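Local coordinates for protein thermostable carboxypeptidase 1 (Pyrococcus furiosus, PDB 1KA2) that removes amino acids one at a time from the C-terminus of peptides with broad specificity, as a cobalt-dependent metallocarboxypeptidase of the M32 family, at residues P288-I297 and W467-L476. Residues are numbered along the deposited sequence; the frame is centred on the assembly and turned at random.
Sequences PIAGGVSLGI and WGSIYPPKEL
Ile289 and Gly291 present their carbonyls to Ser469 on the type II' turn 467-470: Ser469 N gives an almost straight hydrogen bond to Ile289 O (2.6 Å, 174° at the hydrogen), and Gly468 CA adds a C-H...O contact to that oxygen. Glycine suits position 468, where phi is positive and a side chain would run into Ile289 O. Ser469 OG, anti to its own carbonyl carbon (chi1 -60°), donates to Gly291 O over 3.0 Å, approaching from above the carbonyl plane rather than on a lone pair. One serine thus satisfies two carbonyls of a bend whose Gly291 has backbone angles that would jam a side chain. With an alanine here the bond to Ile289 O would remain, but Gly291 O would probably lose its hydroxyl mate. Next along, Val293 wedges between turn and helix start, its branches dividing the work: CG2 lies 3.3 Å from Tyr471 O and 4.3 Å from Pro473 CD, while CG1 meets Leu476 CD2 at 3.9 Å. Pro473, suited to a first helical turn where no backbone N-H is needed, sets its CG 3.8 Å from Ser294 OG. That hydroxyl is held by a hydrogen bond to Glu164 and, as N-cap of helix 295-309, weakly accepts from Ile297 N. The same helix carries the metal ligand Glu299, whose side chain is about 8 Å from that of Ile297. The chemistry, polar at the turn and mostly apolar where the two helices begin, is consistent with the contact holding the start of a helix that supplies one metal ligand.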
loop_
_atom_site.group_PDB
_atom_site.type_symbol
_atom_site.label_atom_id
_atom_site.label_comp_id
_atom_site.label_asym_id
_atom_site.label_seq_id
_atom_site.Cartn_x
_atom_site.Cartn_y
_atom_site.Cartn_z
ATOM N N PRO A 288 2.470 -13.649 -17.284
ATOM C CA PRO A 288 1.024 -13.560 -17.533
ATOM C C PRO A 288 0.193 -14.839 -17.378
ATOM O O PRO A 288 -1.030 -14.777 -17.474
ATOM C CB PRO A 288 0.951 -12.978 -18.944
ATOM C CG PRO A 288 2.229 -13.400 -19.567
ATOM C CD PRO A 288 3.233 -13.222 -18.472
ATOM N N ILE A 289 0.828 -15.988 -17.146
ATOM C CA ILE A 289 0.068 -17.225 -16.964
ATOM C C ILE A 289 -0.236 -17.512 -15.501
ATOM O O ILE A 289 -1.081 -18.354 -15.188
ATOM C CB ILE A 289 0.768 -18.466 -17.576
ATOM C CG1 ILE A 289 2.234 -18.532 -17.152
ATOM C CG2 ILE A 289 0.609 -18.449 -19.092
ATOM C CD1 ILE A 289 2.956 -19.761 -17.713
ATOM N N ALA A 290 0.456 -16.819 -14.604
ATOM C CA ALA A 290 0.195 -16.982 -13.176
ATOM C C ALA A 290 -1.124 -16.256 -12.879
ATOM O O ALA A 290 -1.405 -15.220 -13.479
ATOM C CB ALA A 290 1.332 -16.362 -12.354
ATOM N N GLY A 291 -1.936 -16.803 -11.973
ATOM C CA GLY A 291 -3.200 -16.165 -11.614
ATOM C C GLY A 291 -4.489 -16.732 -12.198
ATOM O O GLY A 291 -4.499 -17.269 -13.304
ATOM N N GLY A 292 -5.588 -16.591 -11.460
ATOM C CA GLY A 292 -6.877 -17.099 -11.915
ATOM C C GLY A 292 -7.219 -16.730 -13.349
ATOM O O GLY A 292 -7.074 -15.584 -13.756
ATOM N N VAL A 293 -7.716 -17.695 -14.111
ATOM C CA VAL A 293 -8.020 -17.447 -15.508
ATOM C C VAL A 293 -9.207 -16.529 -15.851
ATOM O O VAL A 293 -9.184 -15.876 -16.878
ATOM C CB VAL A 293 -8.138 -18.806 -16.296
ATOM C CG1 VAL A 293 -9.514 -19.486 -16.032
ATOM C CG2 VAL A 293 -7.896 -18.543 -17.774
ATOM N N SER A 294 -10.229 -16.462 -15.006
ATOM C CA SER A 294 -11.374 -15.615 -15.319
ATOM C C SER A 294 -12.297 -15.395 -14.145
ATOM O O SER A 294 -12.182 -16.056 -13.123
ATOM C CB SER A 294 -12.201 -16.239 -16.447
ATOM O OG SER A 294 -12.808 -17.421 -15.971
ATOM N N LEU A 295 -13.242 -14.475 -14.320
ATOM C CA LEU A 295 -14.232 -14.190 -13.281
ATOM C C LEU A 295 -15.059 -15.412 -12.945
ATOM O O LEU A 295 -15.397 -15.634 -11.784
ATOM C CB LEU A 295 -15.199 -13.093 -13.728
ATOM C CG LEU A 295 -14.682 -11.674 -13.924
ATOM C CD1 LEU A 295 -15.856 -10.735 -14.311
ATOM C CD2 LEU A 295 -14.015 -11.242 -12.614
ATOM N N GLY A 296 -15.419 -16.185 -13.966
ATOM C CA GLY A 296 -16.236 -17.364 -13.723
ATOM C C GLY A 296 -15.550 -18.485 -12.960
ATOM O O GLY A 296 -16.119 -19.073 -12.048
ATOM N N ILE A 297 -14.316 -18.790 -13.325
ATOM C CA ILE A 297 -13.590 -19.839 -12.610
ATOM C C ILE A 297 -13.315 -19.332 -11.189
ATOM O O ILE A 297 -13.356 -20.102 -10.228
ATOM C CB ILE A 297 -12.249 -20.200 -13.307
ATOM C CG1 ILE A 297 -12.527 -20.616 -14.757
ATOM C CG2 ILE A 297 -11.550 -21.345 -12.555
ATOM C CD1 ILE A 297 -13.452 -21.805 -14.884
ATOM N N TRP A 467 -2.866 -24.446 -12.702
ATOM C CA TRP A 467 -2.912 -24.149 -14.124
ATOM C C TRP A 467 -2.935 -22.661 -14.460
ATOM O O TRP A 467 -2.683 -22.280 -15.607
ATOM C CB TRP A 467 -4.109 -24.863 -14.765
ATOM C CG TRP A 467 -4.060 -26.346 -14.532
ATOM C CD1 TRP A 467 -4.999 -27.112 -13.902
ATOM C CD2 TRP A 467 -2.967 -27.223 -14.839
ATOM N NE1 TRP A 467 -4.553 -28.406 -13.788
ATOM C CE2 TRP A 467 -3.310 -28.501 -14.357
ATOM C CE3 TRP A 467 -1.731 -27.049 -15.472
ATOM C CZ2 TRP A 467 -2.459 -29.606 -14.486
ATOM C CZ3 TRP A 467 -0.881 -28.152 -15.602
ATOM C CH2 TRP A 467 -1.253 -29.412 -15.108
ATOM N N GLY A 468 -3.211 -21.818 -13.470
ATOM C CA GLY A 468 -3.251 -20.387 -13.733
ATOM C C GLY A 468 -4.028 -20.056 -14.999
ATOM O O GLY A 468 -5.157 -20.526 -15.177
ATOM N N SER A 469 -3.412 -19.260 -15.873
ATOM C CA SER A 469 -4.022 -18.834 -17.124
ATOM C C SER A 469 -3.415 -19.529 -18.335
ATOM O O SER A 469 -3.350 -18.955 -19.424
ATOM C CB SER A 469 -3.873 -17.324 -17.291
ATOM O OG SER A 469 -4.502 -16.653 -16.218
ATOM N N ILE A 470 -2.977 -20.766 -18.147
ATOM C CA ILE A 470 -2.393 -21.514 -19.244
ATOM C C ILE A 470 -3.416 -21.784 -20.355
ATOM O O ILE A 470 -3.130 -21.585 -21.534
ATOM C CB ILE A 470 -1.801 -22.846 -18.730
ATOM C CG1 ILE A 470 -0.487 -22.558 -17.996
ATOM C CG2 ILE A 470 -1.571 -23.807 -19.881
ATOM C CD1 ILE A 470 0.060 -23.726 -17.214
ATOM N N TYR A 471 -4.608 -22.218 -19.962
ATOM C CA TYR A 471 -5.667 -22.541 -20.911
ATOM C C TYR A 471 -6.869 -21.622 -20.747
ATOM O O TYR A 471 -7.112 -21.100 -19.660
ATOM C CB TYR A 471 -6.142 -23.984 -20.697
ATOM C CG TYR A 471 -5.029 -25.005 -20.597
ATOM C CD1 TYR A 471 -4.640 -25.530 -19.362
ATOM C CD2 TYR A 471 -4.367 -25.457 -21.741
ATOM C CE1 TYR A 471 -3.620 -26.485 -19.272
ATOM C CE2 TYR A 471 -3.347 -26.405 -21.661
ATOM C CZ TYR A 471 -2.983 -26.914 -20.425
ATOM O OH TYR A 471 -1.990 -27.864 -20.356
ATOM N N PRO A 472 -7.644 -21.419 -21.827
ATOM C CA PRO A 472 -8.823 -20.554 -21.735
ATOM C C PRO A 472 -9.790 -21.231 -20.772
ATOM O O PRO A 472 -9.658 -22.426 -20.506
ATOM C CB PRO A 472 -9.355 -20.537 -23.168
ATOM C CG PRO A 472 -8.121 -20.783 -24.003
ATOM C CD PRO A 472 -7.414 -21.853 -23.219
ATOM N N PRO A 473 -10.777 -20.492 -20.247
ATOM C CA PRO A 473 -11.744 -21.077 -19.309
ATOM C C PRO A 473 -12.317 -22.430 -19.729
ATOM O O PRO A 473 -12.272 -23.397 -18.969
ATOM C CB PRO A 473 -12.826 -20.008 -19.217
ATOM C CG PRO A 473 -12.058 -18.747 -19.404
ATOM C CD PRO A 473 -11.119 -19.089 -20.544
ATOM N N LYS A 474 -12.857 -22.501 -20.938
ATOM C CA LYS A 474 -13.449 -23.746 -21.406
ATOM C C LYS A 474 -12.447 -24.885 -21.501
ATOM O O LYS A 474 -12.670 -25.957 -20.949
ATOM C CB LYS A 474 -14.134 -23.526 -22.752
ATOM C CG LYS A 474 -15.374 -22.665 -22.630
ATOM C CD LYS A 474 -16.091 -22.525 -23.945
ATOM C CE LYS A 474 -17.373 -21.732 -23.777
ATOM N NZ LYS A 474 -18.215 -21.795 -25.007
ATOM N N GLU A 475 -11.337 -24.651 -22.187
ATOM C CA GLU A 475 -10.322 -25.682 -22.330
ATOM C C GLU A 475 -9.817 -26.139 -20.959
ATOM O O GLU A 475 -9.463 -27.298 -20.778
ATOM C CB GLU A 475 -9.170 -25.165 -23.197
ATOM C CG GLU A 475 -8.134 -26.221 -23.540
ATOM C CD GLU A 475 -7.125 -25.746 -24.572
ATOM O OE1 GLU A 475 -6.185 -26.513 -24.872
ATOM O OE2 GLU A 475 -7.273 -24.611 -25.085
ATOM N N LEU A 476 -9.808 -25.232 -19.986
ATOM C CA LEU A 476 -9.359 -25.577 -18.640
ATOM C C LEU A 476 -10.293 -26.599 -18.004
ATOM O O LEU A 476 -9.835 -27.560 -17.389
ATOM C CB LEU A 476 -9.293 -24.329 -17.752
ATOM C CG LEU A 476 -8.985 -24.591 -16.273
ATOM C CD1 LEU A 476 -7.720 -25.427 -16.143
ATOM C CD2 LEU A 476 -8.843 -23.259 -15.533
#